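Local coordinates for Alpha/beta hydrolase (Pseudomonas aeruginosa PAO1, PDB 4R1D), which binds calcium, is probably a lipase effector of the H2 type VI secretion system, and forms a complex with the protein Tli4, at residues 157-162 / 196-201; 191-196 / 555-560; 174-179 / 186-191; 233-238 / 243-248. One frame throughout, in Å; residues are numbered along the deposited sequence.

Contact 1 (157-162 / 196-201); sequences NIVSRR and RASRYQ
Val-159 and Ser-198 make the closest approach of this contact. The CG2 methyl of Val-159 lies 3.7 Å from Ser-198 CB, and CB of the valine sits beside the same serine carbon. Val-159 CG2 reaches the serine from beside its own backbone N, because CG1 takes the position opposite that nitrogen (chi1 171°). Ile-158 adds two touches. Its branched carbon CB is 4.1 Å from Ser-198 CB. Its chain end runs on past the serine, so that Ile-158 CD1 meets the methyl CB of Ala-197 at 4.1 Å.

No hydrogen bond crosses between 157-162 and 196-201, and the joint is apolar. The serine hydroxyl turns back to the helix it follows. With chi1 at 75°, OG stands between the backbone N and carbonyl carbon and hydrogen-bonds to Leu-195 O. A type I turn from Ala-197 to Tyr-200 brings the chain out of helix 191-197. It is closed by Tyr-200 N to Ala-197 O at 3.0 Å.

On the other side, Ile-158 is bonded through its backbone to Gln-165, beside the small antiparallel pair 159-160 and 163-164. Ile-553 of helix 542-556 packs on both Ile-158 and Ala-197.

Calcium ligands adjoin both segments in sequence: Asp-156 just before the first, Phe-202 and Asp-203 just after the second. The side chains of Ile-158 and Phe-202 approach to about 4 Å. This is apolar packing behind the calcium-binding residues, at the edge strand 201-206 of an alpha/beta hydrolase sheet.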
loop_
_atom_site.group_PDB
_atom_site.type_symbol
_atom_site.label_atom_id
_atom_site.label_comp_id
_atom_site.label_asym_id
_atom_site.label_seq_id
_atom_site.Cartn_x
_atom_site.Cartn_y
_atom_site.Cartn_z
ATOM N N ASN A 157 30.443 -4.546 13.560
ATOM C CA ASN A 157 31.483 -4.032 14.438
ATOM C C ASN A 157 31.216 -4.320 15.913
ATOM O O ASN A 157 31.080 -3.393 16.702
ATOM C CB ASN A 157 31.644 -2.527 14.219
ATOM C CG ASN A 157 32.231 -2.203 12.853
ATOM O OD1 ASN A 157 33.446 -2.294 12.653
ATOM N ND2 ASN A 157 31.369 -1.846 11.898
ATOM N N ILE A 158 31.151 -5.600 16.276
ATOM C CA ILE A 158 30.865 -5.975 17.665
ATOM C C ILE A 158 32.149 -6.166 18.459
ATOM O O ILE A 158 32.339 -5.561 19.519
ATOM C CB ILE A 158 30.010 -7.262 17.756
ATOM C CG1 ILE A 158 28.809 -7.168 16.815
ATOM C CG2 ILE A 158 29.547 -7.500 19.198
ATOM C CD1 ILE A 158 27.829 -8.349 16.908
ATOM N N VAL A 159 33.026 -7.010 17.931
ATOM C CA VAL A 159 34.312 -7.266 18.554
ATOM C C VAL A 159 35.396 -7.022 17.526
ATOM O O VAL A 159 35.303 -7.499 16.398
ATOM C CB VAL A 159 34.425 -8.721 19.046
ATOM C CG1 VAL A 159 35.858 -9.018 19.499
ATOM C CG2 VAL A 159 33.435 -8.975 20.172
ATOM N N SER A 160 36.427 -6.281 17.912
ATOM C CA SER A 160 37.626 -6.177 17.083
ATOM C C SER A 160 38.857 -6.262 17.975
ATOM O O SER A 160 38.898 -5.644 19.036
ATOM C CB SER A 160 37.627 -4.859 16.295
ATOM O OG SER A 160 38.831 -4.724 15.565
ATOM N N ARG A 161 39.846 -7.042 17.556
ATOM C CA ARG A 161 41.101 -7.140 18.295
ATOM C C ARG A 161 40.864 -7.466 19.768
ATOM O O ARG A 161 41.518 -6.909 20.657
ATOM C CB ARG A 161 41.899 -5.848 18.135
ATOM C CG ARG A 161 42.211 -5.559 16.680
ATOM C CD ARG A 161 42.993 -4.277 16.491
ATOM N NE ARG A 161 43.436 -4.147 15.106
ATOM C CZ ARG A 161 44.527 -4.728 14.617
ATOM N NH1 ARG A 161 45.290 -5.478 15.404
ATOM N NH2 ARG A 161 44.855 -4.557 13.344
ATOM N N ARG A 162 39.921 -8.370 20.002
ATOM C CA ARG A 162 39.590 -8.865 21.336
ATOM C C ARG A 162 39.095 -7.783 22.293
ATOM O O ARG A 162 39.274 -7.886 23.506
ATOM C CB ARG A 162 40.768 -9.653 21.926
ATOM C CG ARG A 162 41.199 -10.812 21.038
ATOM C CD ARG A 162 42.296 -11.656 21.675
ATOM N NE ARG A 162 41.936 -12.097 23.021
ATOM C CZ ARG A 162 40.957 -12.952 23.303
ATOM N NH1 ARG A 162 40.209 -13.463 22.327
ATOM N NH2 ARG A 162 40.715 -13.283 24.567
ATOM N N ARG A 196 30.054 -14.388 21.152
ATOM C CA ARG A 196 29.385 -15.383 20.343
ATOM C C ARG A 196 28.784 -14.728 19.103
ATOM O O ARG A 196 28.896 -15.248 18.000
ATOM C CB ARG A 196 28.283 -16.071 21.139
ATOM C CG ARG A 196 27.400 -16.958 20.285
ATOM C CD ARG A 196 28.202 -18.084 19.643
ATOM N NE ARG A 196 27.722 -19.429 19.968
ATOM C CZ ARG A 196 26.932 -19.749 20.993
ATOM N NH1 ARG A 196 26.506 -18.828 21.851
ATOM N NH2 ARG A 196 26.573 -21.014 21.168
ATOM N N ALA A 197 28.124 -13.595 19.292
ATOM C CA ALA A 197 27.430 -12.965 18.179
ATOM C C ALA A 197 28.432 -12.493 17.135
ATOM O O ALA A 197 28.143 -12.498 15.939
ATOM C CB ALA A 197 26.562 -11.817 18.670
ATOM N N SER A 198 29.621 -12.098 17.588
ATOM C CA SER A 198 30.639 -11.557 16.688
ATOM C C SER A 198 31.180 -12.610 15.724
ATOM O O SER A 198 31.894 -12.291 14.781
ATOM C CB SER A 198 31.794 -10.933 17.472
ATOM O OG SER A 198 32.637 -11.932 18.031
ATOM N N ARG A 199 30.837 -13.867 15.964
ATOM C CA ARG A 199 31.269 -14.938 15.080
ATOM C C ARG A 199 30.466 -14.975 13.790
ATOM O O ARG A 199 30.845 -15.661 12.840
ATOM C CB ARG A 199 31.224 -16.277 15.810
ATOM C CG ARG A 199 32.143 -16.272 17.028
ATOM C CD ARG A 199 32.363 -17.659 17.589
ATOM N NE ARG A 199 31.825 -17.817 18.939
ATOM C CZ ARG A 199 32.538 -17.703 20.059
ATOM N NH1 ARG A 199 33.835 -17.423 20.004
ATOM N NH2 ARG A 199 31.948 -17.869 21.237
ATOM N N TYR A 200 29.370 -14.220 13.750
ATOM C CA TYR A 200 28.486 -14.210 12.582
ATOM C C TYR A 200 28.617 -12.937 11.758
ATOM O O TYR A 200 28.955 -11.887 12.289
ATOM C CB TYR A 200 27.031 -14.370 13.015
ATOM C CG TYR A 200 26.752 -15.683 13.683
ATOM C CD1 TYR A 200 26.346 -16.789 12.946
ATOM C CD2 TYR A 200 26.910 -15.826 15.053
ATOM C CE1 TYR A 200 26.093 -18.002 13.562
ATOM C CE2 TYR A 200 26.660 -17.027 15.673
ATOM C CZ TYR A 200 26.256 -18.111 14.926
ATOM O OH TYR A 200 26.010 -19.303 15.560
ATOM N N GLN A 201 28.364 -13.038 10.454
ATOM C CA GLN A 201 28.322 -11.853 9.600
ATOM C C GLN A 201 26.872 -11.474 9.322
ATOM O O GLN A 201 26.153 -12.187 8.612
ATOM C CB GLN A 201 29.071 -12.088 8.283
ATOM C CG GLN A 201 30.572 -12.333 8.444
ATOM C CD GLN A 201 30.896 -13.736 8.937
ATOM O OE1 GLN A 201 30.069 -14.640 8.850
ATOM N NE2 GLN A 201 32.104 -13.920 9.458
#

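Contact 2 (191-196 / 555-560)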
loop_
_atom_site.group_PDB
_atom_site.type_symbol
_atom_site.label_atom_id
_atom_site.label_comp_id
_atom_site.label_asym_id
_atom_site.label_seq_id
_atom_site.Cartn_x
_atom_site.Cartn_y
_atom_site.Cartn_z
ATOM N N GLU A 191 29.173 -10.306 28.035
ATOM C CA GLU A 191 30.337 -10.331 27.155
ATOM C C GLU A 191 30.408 -11.625 26.343
ATOM O O GLU A 191 30.793 -11.613 25.173
ATOM C CB GLU A 191 31.633 -10.132 27.959
ATOM C CG GLU A 191 32.864 -9.950 27.082
ATOM C CD GLU A 191 34.134 -9.746 27.877
ATOM O OE1 GLU A 191 34.056 -9.583 29.118
ATOM O OE2 GLU A 191 35.212 -9.747 27.255
ATOM N N GLU A 192 30.053 -12.745 26.972
ATOM C CA GLU A 192 29.897 -14.024 26.262
ATOM C C GLU A 192 29.057 -13.896 25.017
ATOM O O GLU A 192 29.425 -14.362 23.939
ATOM C CB GLU A 192 29.076 -14.976 27.108
ATOM C CG GLU A 192 29.795 -16.147 27.469
ATOM C CD GLU A 192 30.903 -15.728 28.312
ATOM O OE1 GLU A 192 32.015 -15.622 27.772
ATOM O OE2 GLU A 192 30.629 -15.453 29.494
ATOM N N GLU A 193 27.876 -13.333 25.219
ATOM C CA GLU A 193 26.872 -13.235 24.168
ATOM C C GLU A 193 27.372 -12.419 22.991
ATOM O O GLU A 193 27.160 -12.798 21.836
ATOM C CB GLU A 193 25.566 -12.662 24.725
ATOM C CG GLU A 193 24.850 -13.623 25.669
ATOM C CD GLU A 193 23.626 -13.006 26.309
ATOM O OE1 GLU A 193 23.598 -11.774 26.476
ATOM O OE2 GLU A 193 22.682 -13.754 26.616
ATOM N N LEU A 194 28.054 -11.312 23.276
ATOM C CA LEU A 194 28.607 -10.491 22.204
ATOM C C LEU A 194 29.751 -11.207 21.490
ATOM O O LEU A 194 29.893 -11.122 20.274
ATOM C CB LEU A 194 29.077 -9.138 22.739
ATOM C CG LEU A 194 27.932 -8.269 23.279
ATOM C CD1 LEU A 194 28.451 -7.096 24.073
ATOM C CD2 LEU A 194 27.032 -7.806 22.130
ATOM N N LEU A 195 30.584 -11.910 22.241
ATOM C CA LEU A 195 31.661 -12.639 21.589
ATOM C C LEU A 195 31.068 -13.690 20.664
ATOM O O LEU A 195 31.500 -13.857 19.524
ATOM C CB LEU A 195 32.576 -13.296 22.629
ATOM C CG LEU A 195 33.793 -14.060 22.098
ATOM C CD1 LEU A 195 34.653 -13.188 21.184
ATOM C CD2 LEU A 195 34.622 -14.574 23.277
ATOM N N ARG A 196 30.054 -14.388 21.152
ATOM C CA ARG A 196 29.385 -15.383 20.343
ATOM C C ARG A 196 28.784 -14.728 19.103
ATOM O O ARG A 196 28.896 -15.248 18.000
ATOM C CB ARG A 196 28.283 -16.071 21.139
ATOM C CG ARG A 196 27.400 -16.958 20.285
ATOM C CD ARG A 196 28.202 -18.084 19.643
ATOM N NE ARG A 196 27.722 -19.429 19.968
ATOM C CZ ARG A 196 26.932 -19.749 20.993
ATOM N NH1 ARG A 196 26.506 -18.828 21.851
ATOM N NH2 ARG A 196 26.573 -21.014 21.168
ATOM N N ILE A 555 18.613 -13.278 20.147
ATOM C CA ILE A 555 18.154 -14.317 19.233
ATOM C C ILE A 555 19.328 -15.116 18.659
ATOM O O ILE A 555 19.243 -16.329 18.490
ATOM C CB ILE A 555 17.305 -13.716 18.086
ATOM C CG1 ILE A 555 15.991 -13.174 18.664
ATOM C CG2 ILE A 555 17.068 -14.778 16.965
ATOM C CD1 ILE A 555 15.262 -12.128 17.791
ATOM N N THR A 556 20.408 -14.415 18.348
ATOM C CA THR A 556 21.625 -15.011 17.793
ATOM C C THR A 556 22.237 -16.113 18.679
ATOM O O THR A 556 22.883 -17.042 18.179
ATOM C CB THR A 556 22.666 -13.895 17.510
ATOM O OG1 THR A 556 22.141 -13.005 16.515
ATOM C CG2 THR A 556 23.975 -14.464 17.015
ATOM N N GLN A 557 22.023 -16.022 19.984
ATOM C CA GLN A 557 22.537 -17.044 20.898
ATOM C C GLN A 557 21.985 -18.431 20.544
ATOM O O GLN A 557 22.580 -19.458 20.878
ATOM C CB GLN A 557 22.229 -16.673 22.349
ATOM C CG GLN A 557 22.681 -15.262 22.745
ATOM C CD GLN A 557 24.122 -14.956 22.340
ATOM O OE1 GLN A 557 24.401 -13.949 21.672
ATOM N NE2 GLN A 557 25.046 -15.812 22.757
ATOM N N LEU A 558 20.854 -18.448 19.840
ATOM C CA LEU A 558 20.213 -19.693 19.412
ATOM C C LEU A 558 20.786 -20.273 18.117
ATOM O O LEU A 558 20.488 -21.411 17.760
ATOM C CB LEU A 558 18.705 -19.482 19.254
ATOM C CG LEU A 558 18.020 -19.058 20.551
ATOM C CD1 LEU A 558 16.566 -18.699 20.296
ATOM C CD2 LEU A 558 18.132 -20.168 21.597
ATOM N N ALA A 559 21.597 -19.496 17.412
ATOM C CA ALA A 559 22.098 -19.929 16.115
ATOM C C ALA A 559 23.055 -21.092 16.313
ATOM O O ALA A 559 23.850 -21.086 17.246
ATOM C CB ALA A 559 22.797 -18.780 15.408
ATOM N N ASP A 560 22.971 -22.095 15.446
ATOM C CA ASP A 560 23.885 -23.229 15.531
ATOM C C ASP A 560 25.216 -22.864 14.894
ATOM O O ASP A 560 25.274 -21.982 14.037
ATOM C CB ASP A 560 23.287 -24.458 14.844
ATOM C CG ASP A 560 22.260 -25.163 15.707
ATOM O OD1 ASP A 560 22.537 -25.382 16.906
ATOM O OD2 ASP A 560 21.173 -25.498 15.188
#
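Glu-193 lays its aliphatic part against the end of Gln-557. Glu-193 CB is 3.6 Å from Gln-557 CD, and Glu-193 CG is 3.7 Å from that same carbon. The two side chains cross at about a right angle. Their carboxylate and amide planes are turned 42° apart. The carboxylate of Glu-193 is engaged beyond the contact, where OE2 forms a salt bridge with Lys-554 NZ.

Gln-557 is brought here by a bend at chi2 (-49°), which sets its amide against the side of helix 191-197, between Glu-193 and Arg-196. The residue stands where helix 542-556, the last of the chain, passes into a type I turn from Thr-556 to Ala-559. This helix covers the parallel sheet of the alpha/beta hydrolase fold: Ile-555 and Thr-556 both touch Ile-251 of strand 250-255.

One helical turn after Glu-193, Arg-196 runs alongside the glutamine, the two side chains sliding past each other in opposite directions. The amide lies at the edge of the guanidinium, near its plane, although the planes themselves are 60° apart. Bends at chi2 and chi3 curl the arginine toward the turn, and its side chain also rests on Trp-561.

Contact 3 (174-179 / 186-191)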
loop_
_atom_site.group_PDB
_atom_site.type_symbol
_atom_site.label_atom_id
_atom_site.label_comp_id
_atom_site.label_asym_id
_atom_site.label_seq_id
_atom_site.Cartn_x
_atom_site.Cartn_y
_atom_site.Cartn_z
ATOM N N SER A 174 22.934 -2.229 29.041
ATOM C CA SER A 174 21.869 -1.703 29.890
ATOM C C SER A 174 20.924 -2.796 30.420
ATOM O O SER A 174 20.514 -3.687 29.678
ATOM C CB SER A 174 21.089 -0.636 29.100
ATOM O OG SER A 174 20.109 -0.025 29.902
ATOM N N PRO A 175 20.587 -2.752 31.724
ATOM C CA PRO A 175 19.564 -3.696 32.193
ATOM C C PRO A 175 18.273 -3.462 31.422
ATOM O O PRO A 175 17.872 -2.318 31.283
ATOM C CB PRO A 175 19.385 -3.300 33.661
ATOM C CG PRO A 175 20.730 -2.736 34.047
ATOM C CD PRO A 175 21.195 -1.993 32.831
ATOM N N PRO A 176 17.636 -4.529 30.913
ATOM C CA PRO A 176 16.431 -4.359 30.091
ATOM C C PRO A 176 15.344 -3.522 30.765
ATOM O O PRO A 176 14.641 -2.782 30.083
ATOM C CB PRO A 176 15.955 -5.797 29.859
ATOM C CG PRO A 176 17.207 -6.623 29.956
ATOM C CD PRO A 176 18.085 -5.930 30.970
ATOM N N GLY A 177 15.226 -3.607 32.088
ATOM C CA GLY A 177 14.227 -2.826 32.797
ATOM C C GLY A 177 14.427 -1.331 32.633
ATOM O O GLY A 177 13.468 -0.558 32.580
ATOM N N ASP A 178 15.689 -0.925 32.561
ATOM C CA ASP A 178 16.041 0.473 32.388
ATOM C C ASP A 178 15.473 0.973 31.055
ATOM O O ASP A 178 15.226 2.169 30.888
ATOM C CB ASP A 178 17.560 0.627 32.360
ATOM C CG ASP A 178 18.202 0.518 33.742
ATOM O OD1 ASP A 178 17.509 0.156 34.709
ATOM O OD2 ASP A 178 19.418 0.795 33.843
ATOM N N GLN A 179 15.296 0.043 30.115
ATOM C CA GLN A 179 14.842 0.353 28.751
ATOM C C GLN A 179 13.327 0.161 28.608
ATOM O O GLN A 179 12.775 0.217 27.497
ATOM C CB GLN A 179 15.540 -0.557 27.734
ATOM C CG GLN A 179 17.060 -0.455 27.705
ATOM C CD GLN A 179 17.555 0.794 26.999
ATOM O OE1 GLN A 179 16.868 1.349 26.136
ATOM N NE2 GLN A 179 18.766 1.240 27.353
ATOM N N VAL A 186 13.879 -11.664 30.505
ATOM C CA VAL A 186 15.190 -11.579 29.876
ATOM C C VAL A 186 16.158 -10.725 30.676
ATOM O O VAL A 186 15.757 -9.878 31.466
ATOM C CB VAL A 186 15.098 -11.057 28.428
ATOM C CG1 VAL A 186 14.224 -11.967 27.598
ATOM C CG2 VAL A 186 14.585 -9.634 28.404
ATOM N N GLY A 187 17.449 -10.958 30.478
ATOM C CA GLY A 187 18.452 -10.237 31.238
ATOM C C GLY A 187 19.335 -9.416 30.326
ATOM O O GLY A 187 19.152 -9.426 29.111
ATOM N N PRO A 188 20.302 -8.696 30.904
ATOM C CA PRO A 188 21.177 -7.847 30.093
ATOM C C PRO A 188 22.037 -8.685 29.165
ATOM O O PRO A 188 22.248 -9.872 29.421
ATOM C CB PRO A 188 22.065 -7.162 31.138
ATOM C CG PRO A 188 22.043 -8.088 32.309
ATOM C CD PRO A 188 20.652 -8.641 32.335
ATOM N N ILE A 189 22.514 -8.066 28.091
ATOM C CA ILE A 189 23.512 -8.677 27.234
ATOM C C ILE A 189 24.806 -8.782 28.043
ATOM O O ILE A 189 25.124 -7.876 28.822
ATOM C CB ILE A 189 23.750 -7.809 25.988
ATOM C CG1 ILE A 189 22.559 -7.911 25.028
ATOM C CG2 ILE A 189 25.032 -8.203 25.279
ATOM C CD1 ILE A 189 22.486 -6.773 24.001
ATOM N N ASP A 190 25.523 -9.886 27.883
ATOM C CA ASP A 190 26.816 -10.043 28.540
ATOM C C ASP A 190 27.942 -10.240 27.534
ATOM O O ASP A 190 27.708 -10.322 26.324
ATOM C CB ASP A 190 26.797 -11.147 29.619
ATOM C CG ASP A 190 26.674 -12.553 29.054
ATOM O OD1 ASP A 190 27.081 -12.814 27.896
ATOM O OD2 ASP A 190 26.177 -13.432 29.794
ATOM N N GLU A 191 29.173 -10.306 28.035
ATOM C CA GLU A 191 30.337 -10.331 27.155
ATOM C C GLU A 191 30.408 -11.625 26.343
ATOM O O GLU A 191 30.793 -11.613 25.173
ATOM C CB GLU A 191 31.633 -10.132 27.959
ATOM C CG GLU A 191 32.864 -9.950 27.082
ATOM C CD GLU A 191 34.134 -9.746 27.877
ATOM O OE1 GLU A 191 34.056 -9.583 29.118
ATOM O OE2 GLU A 191 35.212 -9.747 27.255
HETATM O O HOH W 1 21.596 -5.452 27.859
#
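Pro-176 stands with its CG-CD edge over the face of the peptide link between Gly-187 and Pro-188, its ring steep to that plane. This is a contact within the long loop between strand 163-164 and helix 191-197 of the alpha/beta hydrolase fold. Pro-176 opens a short 3-10 turn, 176-179, and the chain then doubles back past it.

The CG-CD bond of Pro-176 does the touching. Pro-176 CG stands above the face of the peptide, 3.5 Å from Gly-187 C. Pro-176 CD stands above the next atom, 3.5 Å from Pro-188 N. The two proline rings touch side on, with CD to CD of Pro-176 and Pro-188 at 4.0 Å. Pro-176 CG also comes to 4.3 Å from Val-186 CG2. Tyr-550 of helix 542-556 packs on Pro-176, Val-186 and Ile-189, and its OH hydrogen-bonds to Gly-187 O.

At the far end of 186-191, Asp-190 is the N-cap of the helix and its OD1 takes the backbone N of Glu-193. Gln-179 reaches back across the 3-10 turn, its NE2 donating to Ser-174 OG at 3.1 Å. That bond is nearly straight (166°), and the hydroxyl lies close to the amide plane.

The two segments share no direct hydrogen bond. A water bridges them instead, donating to Ser-174 O at 2.8 Å and accepting from Ile-189 N at 2.8 Å.

Contact 4 (233-238 / 243-248)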
loop_
_atom_site.group_PDB
_atom_site.type_symbol
_atom_site.label_atom_id
_atom_site.label_comp_id
_atom_site.label_asym_id
_atom_site.label_seq_id
_atom_site.Cartn_x
_atom_site.Cartn_y
_atom_site.Cartn_z
ATOM N N PHE A 233 21.950 -15.438 -2.853
ATOM C CA PHE A 233 23.142 -14.602 -2.838
ATOM C C PHE A 233 24.264 -15.267 -2.030
ATOM O O PHE A 233 25.410 -15.302 -2.475
ATOM C CB PHE A 233 22.853 -13.198 -2.294
ATOM C CG PHE A 233 24.098 -12.382 -2.053
ATOM C CD1 PHE A 233 24.669 -11.642 -3.079
ATOM C CD2 PHE A 233 24.711 -12.372 -0.808
ATOM C CE1 PHE A 233 25.821 -10.897 -2.868
ATOM C CE2 PHE A 233 25.866 -11.627 -0.589
ATOM C CZ PHE A 233 26.422 -10.890 -1.622
ATOM N N TYR A 234 23.943 -15.785 -0.844
ATOM C CA TYR A 234 24.967 -16.407 0.000
ATOM C C TYR A 234 25.410 -17.755 -0.561
ATOM O O TYR A 234 26.585 -18.116 -0.458
ATOM C CB TYR A 234 24.505 -16.528 1.459
ATOM C CG TYR A 234 24.312 -15.167 2.066
ATOM C CD1 TYR A 234 25.404 -14.402 2.462
ATOM C CD2 TYR A 234 23.045 -14.615 2.192
ATOM C CE1 TYR A 234 25.233 -13.134 2.990
ATOM C CE2 TYR A 234 22.870 -13.353 2.711
ATOM C CZ TYR A 234 23.957 -12.621 3.110
ATOM O OH TYR A 234 23.765 -11.360 3.630
ATOM N N GLN A 235 24.484 -18.484 -1.176
ATOM C CA GLN A 235 24.860 -19.742 -1.825
ATOM C C GLN A 235 26.002 -19.471 -2.800
ATOM O O GLN A 235 27.037 -20.140 -2.763
ATOM C CB GLN A 235 23.679 -20.376 -2.565
ATOM C CG GLN A 235 23.978 -21.768 -3.147
ATOM C CD GLN A 235 24.954 -21.732 -4.321
ATOM O OE1 GLN A 235 24.775 -20.963 -5.267
ATOM N NE2 GLN A 235 25.999 -22.559 -4.255
ATOM N N LYS A 236 25.813 -18.472 -3.655
ATOM C CA LYS A 236 26.797 -18.147 -4.677
ATOM C C LYS A 236 28.053 -17.516 -4.092
ATOM O O LYS A 236 29.168 -17.876 -4.459
ATOM C CB LYS A 236 26.189 -17.212 -5.722
ATOM C CG LYS A 236 27.203 -16.700 -6.725
ATOM C CD LYS A 236 26.648 -16.721 -8.139
ATOM C CE LYS A 236 27.781 -16.679 -9.160
ATOM N NZ LYS A 236 27.368 -17.226 -10.483
ATOM N N GLU A 237 27.869 -16.563 -3.190
ATOM C CA GLU A 237 28.986 -15.800 -2.652
ATOM C C GLU A 237 29.891 -16.660 -1.776
ATOM O O GLU A 237 31.116 -16.532 -1.814
ATOM C CB GLU A 237 28.474 -14.596 -1.854
ATOM C CG GLU A 237 29.567 -13.634 -1.402
ATOM C CD GLU A 237 30.233 -12.921 -2.566
ATOM O OE1 GLU A 237 29.511 -12.479 -3.488
ATOM O OE2 GLU A 237 31.478 -12.808 -2.558
ATOM N N CYS A 238 29.279 -17.541 -0.991
ATOM C CA CYS A 238 30.014 -18.331 -0.015
ATOM C C CYS A 238 30.235 -19.768 -0.475
ATOM O O CYS A 238 30.794 -20.575 0.263
ATOM C CB CYS A 238 29.285 -18.324 1.332
ATOM S SG CYS A 238 29.015 -16.667 2.049
ATOM N N GLU A 243 22.940 -28.564 1.827
ATOM C CA GLU A 243 22.765 -28.774 3.265
ATOM C C GLU A 243 23.051 -27.503 4.062
ATOM O O GLU A 243 22.300 -27.138 4.967
ATOM C CB GLU A 243 23.645 -29.914 3.778
ATOM C CG GLU A 243 23.659 -30.020 5.307
ATOM C CD GLU A 243 24.535 -31.152 5.824
ATOM O OE1 GLU A 243 25.296 -31.733 5.027
ATOM O OE2 GLU A 243 24.462 -31.461 7.030
ATOM N N GLN A 244 24.154 -26.841 3.733
ATOM C CA GLN A 244 24.506 -25.583 4.377
ATOM C C GLN A 244 23.409 -24.537 4.200
ATOM O O GLN A 244 23.101 -23.787 5.118
ATOM C CB GLN A 244 25.808 -25.046 3.797
ATOM C CG GLN A 244 27.015 -25.902 4.109
ATOM C CD GLN A 244 28.248 -25.410 3.392
ATOM O OE1 GLN A 244 28.306 -25.421 2.164
ATOM N NE2 GLN A 244 29.241 -24.969 4.153
ATOM N N MET A 245 22.843 -24.485 3.000
ATOM C CA MET A 245 21.723 -23.601 2.715
ATOM C C MET A 245 20.565 -23.896 3.636
ATOM O O MET A 245 20.011 -22.997 4.276
ATOM C CB MET A 245 21.233 -23.835 1.295
ATOM C CG MET A 245 20.544 -22.640 0.709
ATOM S SD MET A 245 21.866 -21.629 0.040
ATOM C CE MET A 245 23.104 -22.900 -0.204
ATOM N N ARG A 246 20.176 -25.165 3.663
ATOM C CA ARG A 246 19.056 -25.605 4.480
ATOM C C ARG A 246 19.238 -25.222 5.935
ATOM O O ARG A 246 18.257 -24.969 6.638
ATOM C CB ARG A 246 18.874 -27.123 4.390
ATOM C CG ARG A 246 18.293 -27.609 3.080
ATOM C CD ARG A 246 17.668 -28.991 3.265
ATOM N NE ARG A 246 18.595 -29.934 3.884
ATOM C CZ ARG A 246 19.530 -30.601 3.214
ATOM N NH1 ARG A 246 19.661 -30.418 1.907
ATOM N NH2 ARG A 246 20.338 -31.445 3.849
ATOM N N ARG A 247 20.489 -25.182 6.388
ATOM C CA ARG A 247 20.782 -24.919 7.796
ATOM C C ARG A 247 20.772 -23.427 8.113
ATOM O O ARG A 247 20.737 -23.030 9.280
ATOM C CB ARG A 247 22.130 -25.529 8.210
ATOM C CG ARG A 247 22.155 -27.050 8.239
ATOM C CD ARG A 247 23.454 -27.587 8.838
ATOM N NE ARG A 247 23.492 -27.474 10.295
ATOM C CZ ARG A 247 24.191 -26.561 10.964
ATOM N NH1 ARG A 247 24.924 -25.669 10.311
ATOM N NH2 ARG A 247 24.160 -26.544 12.290
ATOM N N MET A 248 20.802 -22.594 7.081
ATOM C CA MET A 248 20.807 -21.151 7.321
ATOM C C MET A 248 19.520 -20.693 8.029
ATOM O O MET A 248 18.445 -21.262 7.818
ATOM C CB MET A 248 21.033 -20.366 6.026
ATOM C CG MET A 248 22.507 -20.293 5.612
ATOM S SD MET A 248 22.786 -19.247 4.175
ATOM C CE MET A 248 22.534 -17.614 4.884
#
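Two consecutive helices, 215-238 and 242-247, pack here through Met-245 on Gln-235 and Met-248 on Tyr-234. They belong to the crossover that links strand 201-206 to strand 250-255, two parallel strands of the central sheet.

The Met-245 pair is modelled very close. The methyl CE of Met-245 is 3.3 Å from Gln-235 CG, and the sulphur SD is 3.4 Å from Gln-235 CB. Met-245 is bent at chi2 and again at chi3. Its chi3 of 24° is near eclipsed, and with so short an approach the exact place of the methyl is somewhat doubtful. Gln-235 offers only its carbon stem. Its amide turns off at chi2 (-70°), and NE2 hydrogen-bonds to Leu-240 O in the short connection between the helices.

Met-248 meets Tyr-234 with its methyl end. Met-248 CE lies 4.1 Å from Tyr-234 CD2 and about as far from CB and CG. The two side chains cross at about a right angle near the base of the ring. Pro-48 and Pro-50 of strand 48-54 touch both residues, as does Leu-240.

The end of helix 242-247 is tied down by Arg-273. Its NH1 hydrogen-bonds to the backbone O of both Met-245 and Met-248.

The hydroxyl of Tyr-234 points away from the methionines and has two hydrogen-bond partners, Asp-203 OD2 and Trp-205 NE1. Asp-203 is a calcium ligand, so Tyr-234 is a second-shell residue of the metal site. The arrangement is that of a beta-alpha-beta crossover, its two helices packed beside a calcium site.

How the contacts relate
Contacts 1 and 4 are partly buried, whereas contacts 2 and 3 lie at the surface. Contacts 1 and 2 share helix 191-197 and Arg-196. They also touch directly: Tyr-200 OH and Asp-560 O, 3.2 Å apart, probably form a hydrogen bond. Contact 3 runs into the start of the same helix, and there Leu-194 packs on Ile-189. Helix 542-556 supplies one side of contact 2 and packs against contacts 1 and 3. Contact 4 lies on the crossover helices, far from contact 3 (centres about 33 Å apart) but touching contact 2 where Arg-247 meets Asp-560. Apolar carbon contacts carry 1 and 4, both close to calcium-binding residues. Polar chains with aliphatic stems make contact 2, while prolines and a water make contact 3.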